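Local atomic coordinates of agrobacterium tumefaciens DPS (Agrobacterium tumefaciens, PDB entry 1O9R), a protein that protects DNA from oxidative damage without binding it, oxidising Fe(2+) with hydrogen peroxide and storing the Fe(3+) mineral inside a hollow twelve-subunit shell. Residues Leu26-Asp31 with Ala118-Lys123; Thr68-Val73 with Gly78-Ser83. All blocks are in the same frame, centred on the assembly; numbering follows the deposited sequence.

Interaction 1 (Leu26-Asp31 with Ala118-Lys123); sequences LASVID and ANMIRK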
# COMPACT_ATOMS: atom_id res chain seq x y z
N LEU A 26 -28.66 -17.67 7.53
CA LEU A 26 -28.30 -16.88 6.35
C LEU A 26 -29.42 -15.93 5.96
O LEU A 26 -29.18 -14.80 5.58
CB LEU A 26 -28.00 -17.87 5.22
CG LEU A 26 -27.65 -17.24 3.85
CD1 LEU A 26 -26.38 -16.40 4.00
CD2 LEU A 26 -27.46 -18.34 2.80
N ALA A 27 -30.66 -16.42 6.05
CA ALA A 27 -31.79 -15.57 5.58
C ALA A 27 -31.92 -14.32 6.47
O ALA A 27 -32.16 -13.22 5.94
CB ALA A 27 -33.12 -16.37 5.66
N SER A 28 -31.81 -14.47 7.78
CA SER A 28 -31.91 -13.27 8.64
C SER A 28 -30.70 -12.38 8.53
O SER A 28 -30.83 -11.16 8.73
CB SER A 28 -32.16 -13.70 10.09
OG SER A 28 -33.50 -14.19 10.24
N VAL A 29 -29.51 -12.93 8.25
CA VAL A 29 -28.31 -12.08 8.10
C VAL A 29 -28.42 -11.32 6.79
O VAL A 29 -28.10 -10.11 6.76
CB VAL A 29 -27.07 -13.02 8.05
CG1 VAL A 29 -25.82 -12.26 7.53
CG2 VAL A 29 -26.76 -13.62 9.44
N ILE A 30 -28.89 -11.93 5.70
CA ILE A 30 -29.10 -11.15 4.47
C ILE A 30 -30.14 -10.06 4.69
O ILE A 30 -29.98 -8.90 4.24
CB ILE A 30 -29.51 -12.05 3.30
CG1 ILE A 30 -28.35 -13.00 2.93
CG2 ILE A 30 -29.95 -11.26 2.07
CD1 ILE A 30 -28.71 -14.17 2.01
N ASP A 31 -31.28 -10.39 5.34
CA ASP A 31 -32.30 -9.33 5.59
C ASP A 31 -31.66 -8.22 6.40
O ASP A 31 -31.84 -7.03 6.10
CB ASP A 31 -33.47 -10.05 6.29
CG ASP A 31 -34.66 -9.14 6.56
OD1 ASP A 31 -34.66 -7.93 6.31
OD2 ASP A 31 -35.70 -9.63 7.04
N ALA A 118 -28.18 -11.23 16.61
CA ALA A 118 -27.10 -11.58 17.54
C ALA A 118 -27.56 -12.81 18.36
O ALA A 118 -26.72 -13.68 18.62
CB ALA A 118 -26.79 -10.38 18.42
N ASN A 119 -28.81 -12.73 18.85
CA ASN A 119 -29.23 -13.83 19.73
C ASN A 119 -29.52 -15.10 18.98
O ASN A 119 -29.23 -16.21 19.47
CB ASN A 119 -30.49 -13.31 20.48
CG ASN A 119 -30.14 -12.23 21.47
OD1 ASN A 119 -29.02 -12.08 21.97
ND2 ASN A 119 -31.11 -11.40 21.87
N MET A 120 -29.91 -14.99 17.70
CA MET A 120 -30.06 -16.19 16.89
C MET A 120 -28.69 -16.86 16.67
O MET A 120 -28.58 -18.10 16.72
CB MET A 120 -30.59 -15.81 15.51
CG MET A 120 -30.51 -16.74 14.35
SD MET A 120 -31.37 -16.08 12.87
CE MET A 120 -32.54 -14.95 13.79
N ILE A 121 -27.68 -16.04 16.38
CA ILE A 121 -26.34 -16.61 16.10
C ILE A 121 -25.75 -17.12 17.38
O ILE A 121 -25.05 -18.17 17.31
CB ILE A 121 -25.49 -15.47 15.49
CG1 ILE A 121 -26.01 -15.08 14.10
CG2 ILE A 121 -24.03 -15.90 15.46
CD1 ILE A 121 -26.08 -16.14 13.04
N ARG A 122 -26.01 -16.54 18.56
CA ARG A 122 -25.54 -17.07 19.82
C ARG A 122 -26.06 -18.50 20.03
O ARG A 122 -25.35 -19.43 20.43
CB ARG A 122 -26.02 -16.16 20.97
CG ARG A 122 -25.43 -16.39 22.35
CD ARG A 122 -25.95 -15.45 23.47
NE ARG A 122 -26.48 -14.17 23.01
CZ ARG A 122 -25.62 -13.24 22.55
NH1 ARG A 122 -24.29 -13.38 22.67
NH2 ARG A 122 -26.10 -12.12 22.01
N LYS A 123 -27.38 -18.71 19.75
CA LYS A 123 -27.96 -20.06 19.87
C LYS A 123 -27.39 -21.00 18.82
O LYS A 123 -27.18 -22.19 19.08
CB LYS A 123 -29.50 -19.92 19.70
CG LYS A 123 -30.17 -21.31 19.85
CD LYS A 123 -31.69 -21.08 19.95
CE LYS A 123 -32.34 -22.43 20.25
NZ LYS A 123 -32.40 -23.32 19.06

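Interaction 2 (Thr68-Val73 with Gly78-Ser83); sequences TIAERV and GTALGS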
# COMPACT_ATOMS: atom_id res chain seq x y z
N THR A 68 -19.65 -16.51 4.62
CA THR A 68 -19.02 -17.66 5.29
C THR A 68 -20.08 -18.72 5.62
O THR A 68 -19.79 -19.92 5.56
CB THR A 68 -18.28 -17.20 6.53
OG1 THR A 68 -17.29 -16.22 6.06
CG2 THR A 68 -17.47 -18.26 7.25
N ILE A 69 -21.25 -18.27 6.12
CA ILE A 69 -22.34 -19.22 6.45
C ILE A 69 -22.80 -19.92 5.21
O ILE A 69 -22.96 -21.18 5.26
CB ILE A 69 -23.45 -18.38 7.14
CG1 ILE A 69 -23.02 -18.02 8.56
CG2 ILE A 69 -24.79 -19.12 7.16
CD1 ILE A 69 -23.88 -16.91 9.23
N ALA A 70 -23.04 -19.23 4.09
CA ALA A 70 -23.49 -19.89 2.89
C ALA A 70 -22.49 -20.90 2.38
O ALA A 70 -22.85 -21.97 1.90
CB ALA A 70 -23.76 -18.80 1.83
N GLU A 71 -21.20 -20.48 2.37
CA GLU A 71 -20.17 -21.43 1.89
C GLU A 71 -20.15 -22.69 2.77
O GLU A 71 -19.88 -23.76 2.18
CB GLU A 71 -18.79 -20.76 1.93
CG GLU A 71 -18.60 -19.56 1.00
CD GLU A 71 -17.19 -18.97 1.20
OE1 GLU A 71 -16.45 -19.27 2.15
OE2 GLU A 71 -16.94 -18.00 0.47
N ARG A 72 -20.40 -22.55 4.06
CA ARG A 72 -20.40 -23.78 4.90
C ARG A 72 -21.53 -24.69 4.51
O ARG A 72 -21.26 -25.90 4.58
CB ARG A 72 -20.48 -23.33 6.37
CG ARG A 72 -20.28 -24.48 7.36
CD ARG A 72 -18.90 -25.17 7.12
NE ARG A 72 -18.77 -26.17 8.20
CZ ARG A 72 -17.82 -27.11 8.12
NH1 ARG A 72 -16.97 -27.17 7.11
NH2 ARG A 72 -17.70 -28.00 9.14
N VAL A 73 -22.72 -24.15 4.17
CA VAL A 73 -23.78 -25.06 3.72
C VAL A 73 -23.26 -25.89 2.59
O VAL A 73 -23.50 -27.14 2.49
CB VAL A 73 -24.95 -24.18 3.23
CG1 VAL A 73 -25.96 -25.09 2.47
CG2 VAL A 73 -25.61 -23.44 4.37
N GLY A 78 -24.87 -29.28 0.98
CA GLY A 78 -26.19 -28.66 0.83
C GLY A 78 -26.19 -27.62 -0.29
O GLY A 78 -25.23 -27.38 -1.02
N THR A 79 -27.34 -26.96 -0.34
CA THR A 79 -27.60 -25.84 -1.26
C THR A 79 -27.79 -24.58 -0.44
O THR A 79 -28.66 -24.49 0.43
CB THR A 79 -28.88 -26.14 -2.07
OG1 THR A 79 -28.66 -27.36 -2.81
CG2 THR A 79 -29.15 -24.99 -3.04
N ALA A 80 -26.95 -23.52 -0.68
CA ALA A 80 -27.13 -22.29 0.05
C ALA A 80 -28.38 -21.56 -0.53
O ALA A 80 -28.49 -21.52 -1.74
CB ALA A 80 -25.88 -21.40 -0.10
N LEU A 81 -29.18 -21.11 0.40
CA LEU A 81 -30.45 -20.45 0.03
C LEU A 81 -30.49 -19.00 0.46
O LEU A 81 -30.80 -18.58 1.57
CB LEU A 81 -31.63 -21.23 0.66
CG LEU A 81 -31.76 -22.67 0.13
CD1 LEU A 81 -32.77 -23.48 0.96
CD2 LEU A 81 -32.14 -22.64 -1.35
N GLY A 82 -30.08 -18.15 -0.52
CA GLY A 82 -29.95 -16.72 -0.25
C GLY A 82 -30.61 -15.86 -1.31
O GLY A 82 -30.38 -14.63 -1.34
N SER A 83 -31.49 -16.39 -2.15
CA SER A 83 -32.20 -15.59 -3.12
C SER A 83 -33.27 -14.75 -2.40
O SER A 83 -33.65 -15.01 -1.25
CB SER A 83 -32.89 -16.51 -4.13
OG SER A 83 -33.94 -17.22 -3.46

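Interaction 1 (Leu26-Asp31 with Ala118-Lys123)
Met120 reaches across from one helix to lay its thioether on Ser28 of the other, and this van der Waals contact is the closest approach of the two segments. SD lies 3.7 Å from Ser28 CB, and the methyl CE, 3.8 Å from Ser28 OG, lies beside the hydroxyl. The Met120 chain runs out extended, with CG anti to the backbone N (chi1 163°), and then bends at the sulfur (chi3 -24°) to bring CE alongside the serine. A long, flexible methionine suits a place where the backbones stay well apart, with 8.9 Å between the CA atoms of Ser28 and Met120; a small serine leaves it room. The hydroxyl is not wasted in this buried setting, because Ser28 OG hydrogen-bonds Lys92 N in the loop after helix 84-90. The one purely apolar pair is looser: Val29 CG2 and Ile121 CD1 meet at 4.4 Å. Here helices 12-42 and 103-130 run antiparallel as neighbours in the ferritin-like four-helix bundle, and Ile121 also packs on Phe140 and Leu147 of helix 134-156. Within segment 118-123, on the helix face turned away from Ser28, a polar pair meets another subunit. Arg122 NH2 donates to Asn119 OD1 at 2.9 Å, nearly straight (168°) and lying in both the guanidinium and the carbonyl plane; a weak bond from NE joins it. Arg122 also forms salt bridges with Asp148 of its own chain and Asp9 of a neighbouring subunit, whose backbone at Lys7 and Asp9 is bound by the Asn119 amide.

Interaction 2 (Thr68-Val73 with Gly78-Ser83)
Val73 meets the loop with both backbone and side chain. Its carbonyl O accepts a hydrogen bond from Gly78 N at 3.0 Å, with the donor tilted 30° from the carbonyl plane. Its CG1, placed anti to the backbone N (chi1 168°), rests against the loop backbone, 3.4 Å from Thr79 O. Glycine suits position 78, where the backbone passes so close to this methyl that little space remains for a side chain. One helical turn earlier, Ala70 CB touches Ala80 CB at 3.9 Å; two small methyls let the loop run close beside the helix, and the CA atoms of Ala70 and Ala80 are 5.2 Å apart. Further out, Asn23 of helix 12-42 holds the loop in place, ND2 donating to Thr79 O and OD1 accepting from Leu81 N. Another subunit covers this surface: its Trp41 packs on both alanines, its Asn42 ND2 binds Ala80 O, and its Tyr101 OH pairs with Thr79 OG1. Glu71, whose CB leaves the helix away from the loop, is an iron ligand, and Asp67, one turn earlier, is probably another. Segment 68-73 thus lies beside the dinuclear ferroxidase centre that Dps proteins build at the interface between twofold-related subunits.

From the N terminus, the chain first runs along helix 12-42, which carries segment 26-31, then returns along helix 48-75 with segment 68-73. Interaction 2 closes a short loop here, folding residues 78-83 back beside the helix they have just left, before helix 84-90 begins. Interaction 1 closes a much wider loop only when the chain reaches segment 118-123 on helix 103-130, and this loop encloses the smaller one entirely. The two contacts tie helix 12-42 to helix 103-130 and the connecting loop to helix 48-75. Leu26 joins them directly: its CD2 packs 3.9 Å from Ala70 CB and 3.6 Å from Leu81 O.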